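Local coordinates for dihydropyrimidinase (Brevibacillus agri, PDB 3SFW), which probably hydrolyses the cyclic amide bond of dihydropyrimidines, opening the ring, as a zinc-dependent amidohydrolase, at residues G114-H123 against H446-R455. Numbering follows the deposited sequence.
Sequences GKAVIDYGFH and HAGAGRYVKR
The carbonyl oxygen of Ala-116 is gripped from the 446-455 segment by two amides: Gly-450 N donates to Ala-116 O at 2.9 Å, from above the carbonyl plane, and Gly-448 N adds a weaker, more bent bond. Gly-448 N lies within the type II turn from His-446 to Ala-449, and Gly-450 N directly follows it; there is no room for a side chain at Gly-450, since a CB there would run into Ile-118 O. Beyond it, Asp-119 OD1 takes the amide of Arg-451 at 2.9 Å, nearly straight (167°) but from above the carboxylate plane; Arg-433 and Lys-382 form salt bridges with the same carboxylate. A single beta bridge follows at Tyr-120 and Tyr-452, with Tyr-120 N bonded to Arg-451 O and Val-453 N to Tyr-120 O (2.7 Å). With its CG set between backbone N and carbonyl carbon (chi1 54°), Tyr-120 lays a ring face against Tyr-452 CA, 3.8 Å from the centroid, in a CH-pi contact. Its hydroxyl meets a water that donates to Gly-450 O. Were Tyr-120 replaced by an alanine, the CH-pi contact would be lost and that water would probably lack its hydroxyl mate. The Tyr-452 ring, planes 38° from Phe-122, brings CE1 to 3.6 Å from Phe-122 CD2. Farther along, Arg-455 NH1 bonds Phe-122 O at 2.8 Å and also Ser-148, while one water links Phe-122 N, Val-453 O, Arg-455 NE and Tyr-452 OH, itself also bonded to Glu-144 O. Mostly main-chain bonding thus fastens the C-terminal loop along strand 119-124 of the amidohydrolase barrel, where the His-123 side chain is about 8 Å from a bound zinc ion.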
ATOM      1  N   GLY A 114      47.434  16.206  -3.591  1.00 21.48           N
ATOM      2  CA  GLY A 114      48.227  17.258  -2.969  1.00 21.76           C
ATOM      3  C   GLY A 114      47.387  18.333  -2.299  1.00 19.99           C
ATOM      4  O   GLY A 114      47.918  19.332  -1.786  1.00 20.78           O
ATOM      5  N   LYS A 115      46.068  18.145  -2.283  1.00 15.35           N
ATOM      6  CA  LYS A 115      45.178  19.207  -1.781  1.00 15.21           C
ATOM      7  C   LYS A 115      44.250  18.713  -0.643  1.00 14.38           C
ATOM      8  O   LYS A 115      44.129  19.343   0.393  1.00 13.96           O
ATOM      9  CB  LYS A 115      44.357  19.819  -2.959  1.00 19.14           C
ATOM     10  CG  LYS A 115      45.219  20.396  -4.090  1.00 23.85           C
ATOM     11  CD  LYS A 115      44.439  20.663  -5.404  1.00 31.28           C
ATOM     12  CE  LYS A 115      45.131  19.931  -6.605  1.00 31.30           C
ATOM     13  NZ  LYS A 115      44.883  20.492  -7.966  1.00 35.96           N
ATOM     14  N   ALA A 116      43.713  17.501  -0.768  1.00 14.38           N
ATOM     15  CA  ALA A 116      42.813  16.956   0.293  1.00 11.98           C
ATOM     16  C   ALA A 116      43.520  16.746   1.643  1.00 15.05           C
ATOM     17  O   ALA A 116      44.721  16.345   1.661  1.00 12.91           O
ATOM     18  CB  ALA A 116      42.209  15.576  -0.207  1.00 13.70           C
ATOM     19  N   VAL A 117      42.855  17.126   2.742  1.00 10.20           N
ATOM     20  CA  VAL A 117      43.452  17.025   4.079  1.00 11.63           C
ATOM     21  C   VAL A 117      42.924  15.798   4.798  1.00 11.72           C
ATOM     22  O   VAL A 117      43.479  15.401   5.817  1.00 12.72           O
ATOM     23  CB  VAL A 117      43.211  18.279   4.933  1.00 11.38           C
ATOM     24  CG1 VAL A 117      43.653  19.548   4.140  1.00 11.81           C
ATOM     25  CG2 VAL A 117      41.735  18.415   5.347  1.00 12.76           C
ATOM     26  N   ILE A 118      41.896  15.177   4.216  1.00 12.51           N
ATOM     27  CA  ILE A 118      41.408  13.887   4.713  1.00  9.25           C
ATOM     28  C   ILE A 118      41.099  12.998   3.528  1.00  9.83           C
ATOM     29  O   ILE A 118      41.277  13.387   2.359  1.00 13.37           O
ATOM     30  CB  ILE A 118      40.140  14.034   5.604  1.00 11.93           C
ATOM     31  CG1 ILE A 118      39.176  15.035   5.003  1.00 16.64           C
ATOM     32  CG2 ILE A 118      40.495  14.588   6.976  1.00 14.28           C
ATOM     33  CD1 ILE A 118      38.007  14.522   4.413  1.00 16.39           C
ATOM     34  N   ASP A 119      40.730  11.738   3.803  1.00 11.98           N
ATOM     35  CA  ASP A 119      40.706  10.734   2.763  1.00  8.39           C
ATOM     36  C   ASP A 119      39.478  10.862   1.863  1.00 10.81           C
ATOM     37  O   ASP A 119      38.457  11.424   2.281  1.00 11.70           O
ATOM     38  CB  ASP A 119      40.760   9.338   3.364  1.00 10.05           C
ATOM     39  CG  ASP A 119      42.129   9.022   3.932  1.00 13.54           C
ATOM     40  OD1 ASP A 119      43.000   9.939   3.876  1.00 13.36           O
ATOM     41  OD2 ASP A 119      42.356   7.900   4.430  1.00 12.62           O
ATOM     42  N   TYR A 120      39.580  10.350   0.634  1.00 11.36           N
ATOM     43  CA  TYR A 120      38.512  10.578  -0.361  1.00 10.13           C
ATOM     44  C   TYR A 120      38.403   9.391  -1.292  1.00 10.40           C
ATOM     45  O   TYR A 120      39.431   8.822  -1.731  1.00 11.40           O
ATOM     46  CB  TYR A 120      38.754  11.868  -1.180  1.00 12.24           C
ATOM     47  CG  TYR A 120      40.124  11.920  -1.853  1.00 10.29           C
ATOM     48  CD1 TYR A 120      41.270  12.331  -1.134  1.00  9.90           C
ATOM     49  CD2 TYR A 120      40.264  11.571  -3.223  1.00 11.11           C
ATOM     50  CE1 TYR A 120      42.564  12.275  -1.729  1.00 10.29           C
ATOM     51  CE2 TYR A 120      41.527  11.534  -3.819  1.00 13.85           C
ATOM     52  CZ  TYR A 120      42.659  11.926  -3.089  1.00 13.01           C
ATOM     53  OH  TYR A 120      43.903  11.876  -3.710  1.00 14.40           O
ATOM     54  N   GLY A 121      37.177   9.116  -1.727  1.00 11.42           N
ATOM     55  CA  GLY A 121      36.992   8.232  -2.838  1.00 10.54           C
ATOM     56  C   GLY A 121      36.242   8.982  -3.900  1.00 10.76           C
ATOM     57  O   GLY A 121      35.862  10.171  -3.697  1.00 11.98           O
ATOM     58  N   PHE A 122      36.033   8.321  -5.043  1.00 11.86           N
ATOM     59  CA  PHE A 122      35.190   8.874  -6.088  1.00  9.77           C
ATOM     60  C   PHE A 122      34.046   7.928  -6.435  1.00  9.47           C
ATOM     61  O   PHE A 122      34.251   6.717  -6.570  1.00 11.76           O
ATOM     62  CB  PHE A 122      36.002   9.125  -7.386  1.00  9.78           C
ATOM     63  CG  PHE A 122      37.124  10.125  -7.223  1.00 11.19           C
ATOM     64  CD1 PHE A 122      36.947  11.318  -6.486  1.00 12.77           C
ATOM     65  CD2 PHE A 122      38.362   9.872  -7.812  1.00 13.52           C
ATOM     66  CE1 PHE A 122      37.978  12.162  -6.262  1.00 15.18           C
ATOM     67  CE2 PHE A 122      39.441  10.750  -7.585  1.00 16.45           C
ATOM     68  CZ  PHE A 122      39.243  11.900  -6.854  1.00 14.60           C
ATOM     69  N   HIS A 123      32.869   8.510  -6.740  1.00 10.26           N
ATOM     70  CA  HIS A 123      31.853   7.828  -7.581  1.00  9.34           C
ATOM     71  C   HIS A 123      32.081   8.237  -9.043  1.00 11.38           C
ATOM     72  O   HIS A 123      32.681   9.271  -9.310  1.00 10.36           O
ATOM     73  CB  HIS A 123      30.412   8.259  -7.207  1.00  9.33           C
ATOM     74  CG  HIS A 123      30.151   8.361  -5.738  1.00  9.60           C
ATOM     75  ND1 HIS A 123      30.012   7.252  -4.906  1.00  9.42           N
ATOM     76  CD2 HIS A 123      29.911   9.453  -4.968  1.00 10.71           C
ATOM     77  CE1 HIS A 123      29.695   7.681  -3.692  1.00 11.70           C
ATOM     78  NE2 HIS A 123      29.710   9.012  -3.692  1.00 11.22           N
ATOM     79  N   HIS A 446      47.384  19.177   6.996  1.00 15.09           N
ATOM     80  CA  HIS A 446      47.991  19.872   5.858  1.00 15.43           C
ATOM     81  C   HIS A 446      47.432  19.464   4.524  1.00 15.37           C
ATOM     82  O   HIS A 446      46.950  18.330   4.351  1.00 15.80           O
ATOM     83  CB  HIS A 446      49.525  19.698   5.861  1.00 15.23           C
ATOM     84  CG  HIS A 446      49.986  18.273   5.738  1.00 17.83           C
ATOM     85  ND1 HIS A 446      50.263  17.486   6.832  1.00 20.47           N
ATOM     86  CD2 HIS A 446      50.333  17.540   4.648  1.00 17.32           C
ATOM     87  CE1 HIS A 446      50.670  16.293   6.422  1.00 20.05           C
ATOM     88  NE2 HIS A 446      50.781  16.322   5.104  1.00 20.18           N
ATOM     89  N   ALA A 447      47.450  20.402   3.583  1.00 15.41           N
ATOM     90  CA  ALA A 447      47.090  20.059   2.188  1.00 12.42           C
ATOM     91  C   ALA A 447      47.876  18.826   1.738  1.00 16.21           C
ATOM     92  O   ALA A 447      49.109  18.798   1.842  1.00 15.82           O
ATOM     93  CB  ALA A 447      47.387  21.263   1.237  1.00 16.57           C
ATOM     94  N   GLY A 448      47.163  17.839   1.179  1.00 14.60           N
ATOM     95  CA  GLY A 448      47.809  16.639   0.654  1.00 12.74           C
ATOM     96  C   GLY A 448      48.019  15.509   1.662  1.00 16.62           C
ATOM     97  O   GLY A 448      48.464  14.419   1.292  1.00 17.93           O
ATOM     98  N   ALA A 449      47.638  15.724   2.913  1.00 14.57           N
ATOM     99  CA  ALA A 449      47.682  14.619   3.882  1.00 13.78           C
ATOM    100  C   ALA A 449      46.721  13.479   3.509  1.00 12.82           C
ATOM    101  O   ALA A 449      46.945  12.299   3.864  1.00 14.27           O
ATOM    102  CB  ALA A 449      47.350  15.139   5.278  1.00 14.47           C
ATOM    103  N   GLY A 450      45.573  13.869   2.969  1.00 11.95           N
ATOM    104  CA  GLY A 450      44.511  12.931   2.607  1.00  9.82           C
ATOM    105  C   GLY A 450      44.933  12.004   1.501  1.00 13.34           C
ATOM    106  O   GLY A 450      45.791  12.345   0.680  1.00 15.72           O
ATOM    107  N   ARG A 451      44.411  10.773   1.541  1.00 11.72           N
ATOM    108  CA  ARG A 451      44.711   9.745   0.522  1.00 12.52           C
ATOM    109  C   ARG A 451      43.451   9.237  -0.168  1.00 12.76           C
ATOM    110  O   ARG A 451      42.369   9.201   0.422  1.00 14.51           O
ATOM    111  CB  ARG A 451      45.436   8.529   1.126  1.00 17.63           C
ATOM    112  CG  ARG A 451      46.742   8.938   1.805  1.00 26.71           C
ATOM    113  CD  ARG A 451      47.786   7.862   1.691  1.00 34.54           C
ATOM    114  NE  ARG A 451      47.490   6.753   2.571  1.00 37.35           N
ATOM    115  CZ  ARG A 451      48.280   6.362   3.576  1.00 40.50           C
ATOM    116  NH1 ARG A 451      47.907   5.346   4.346  1.00 38.60           N
ATOM    117  NH2 ARG A 451      49.430   6.985   3.816  1.00 38.45           N
ATOM    118  N   TYR A 452      43.630   8.839  -1.420  1.00 13.55           N
ATOM    119  CA  TYR A 452      42.540   8.267  -2.217  1.00 12.13           C
ATOM    120  C   TYR A 452      42.233   6.891  -1.660  1.00 15.88           C
ATOM    121  O   TYR A 452      43.159   6.122  -1.352  1.00 17.41           O
ATOM    122  CB  TYR A 452      42.974   8.132  -3.704  1.00 13.13           C
ATOM    123  CG  TYR A 452      41.928   7.403  -4.535  1.00 12.32           C
ATOM    124  CD1 TYR A 452      40.705   8.019  -4.828  1.00 11.78           C
ATOM    125  CD2 TYR A 452      42.169   6.113  -5.066  1.00 14.25           C
ATOM    126  CE1 TYR A 452      39.719   7.363  -5.568  1.00 13.81           C
ATOM    127  CE2 TYR A 452      41.166   5.432  -5.757  1.00 13.61           C
ATOM    128  CZ  TYR A 452      39.959   6.067  -6.020  1.00 14.54           C
ATOM    129  OH  TYR A 452      38.987   5.448  -6.746  1.00 15.24           O
ATOM    130  N   VAL A 453      40.949   6.560  -1.571  1.00 13.44           N
ATOM    131  CA  VAL A 453      40.525   5.229  -1.087  1.00 14.63           C
ATOM    132  C   VAL A 453      39.987   4.387  -2.229  1.00 14.21           C
ATOM    133  O   VAL A 453      39.065   4.821  -2.936  1.00 12.91           O
ATOM    134  CB  VAL A 453      39.402   5.381  -0.025  1.00 14.59           C
ATOM    135  CG1 VAL A 453      38.966   3.976   0.492  1.00 16.16           C
ATOM    136  CG2 VAL A 453      39.949   6.231   1.129  1.00 19.04           C
ATOM    137  N   LYS A 454      40.656   3.266  -2.518  1.00 13.32           N
ATOM    138  CA  LYS A 454      40.191   2.335  -3.575  1.00 14.61           C
ATOM    139  C   LYS A 454      39.157   1.410  -2.954  1.00 16.64           C
ATOM    140  O   LYS A 454      39.449   0.749  -1.950  1.00 17.48           O
ATOM    141  CB  LYS A 454      41.377   1.484  -4.137  1.00 21.21           C
ATOM    142  CG  LYS A 454      42.254   2.183  -5.203  1.00 31.56           C
ATOM    143  CD  LYS A 454      43.321   1.195  -5.791  1.00 36.19           C
ATOM    144  CE  LYS A 454      43.751   1.502  -7.275  1.00 39.64           C
ATOM    145  NZ  LYS A 454      43.760   2.949  -7.708  1.00 37.73           N
ATOM    146  N   ARG A 455      37.915   1.479  -3.433  1.00  9.28           N
ATOM    147  CA  ARG A 455      36.818   0.835  -2.736  1.00  9.27           C
ATOM    148  C   ARG A 455      36.501  -0.536  -3.250  1.00 10.59           C
ATOM    149  O   ARG A 455      36.786  -0.862  -4.416  1.00 12.25           O
ATOM    150  CB  ARG A 455      35.594   1.767  -2.799  1.00  9.68           C
ATOM    151  CG  ARG A 455      35.959   3.117  -2.116  1.00  9.16           C
ATOM    152  CD  ARG A 455      34.811   4.167  -2.161  1.00  8.96           C
ATOM    153  NE  ARG A 455      34.446   4.511  -3.539  1.00 10.29           N
ATOM    154  CZ  ARG A 455      33.297   4.160  -4.115  1.00  9.94           C
ATOM    155  NH1 ARG A 455      33.046   4.546  -5.377  1.00  9.15           N
ATOM    156  NH2 ARG A 455      32.372   3.454  -3.415  1.00  9.25           N
TER
HETATM  157  O   HOH W   1      45.697  14.902  -0.931  1.00 26.91           O
HETATM  158  O   HOH W   2      45.403  16.889   7.393  1.00 12.09           O
HETATM  159  O   HOH W   3      46.052  12.163  -2.302  1.00 26.05           O
HETATM  160  O   HOH W   4      36.943   5.528  -4.604  1.00 10.56           O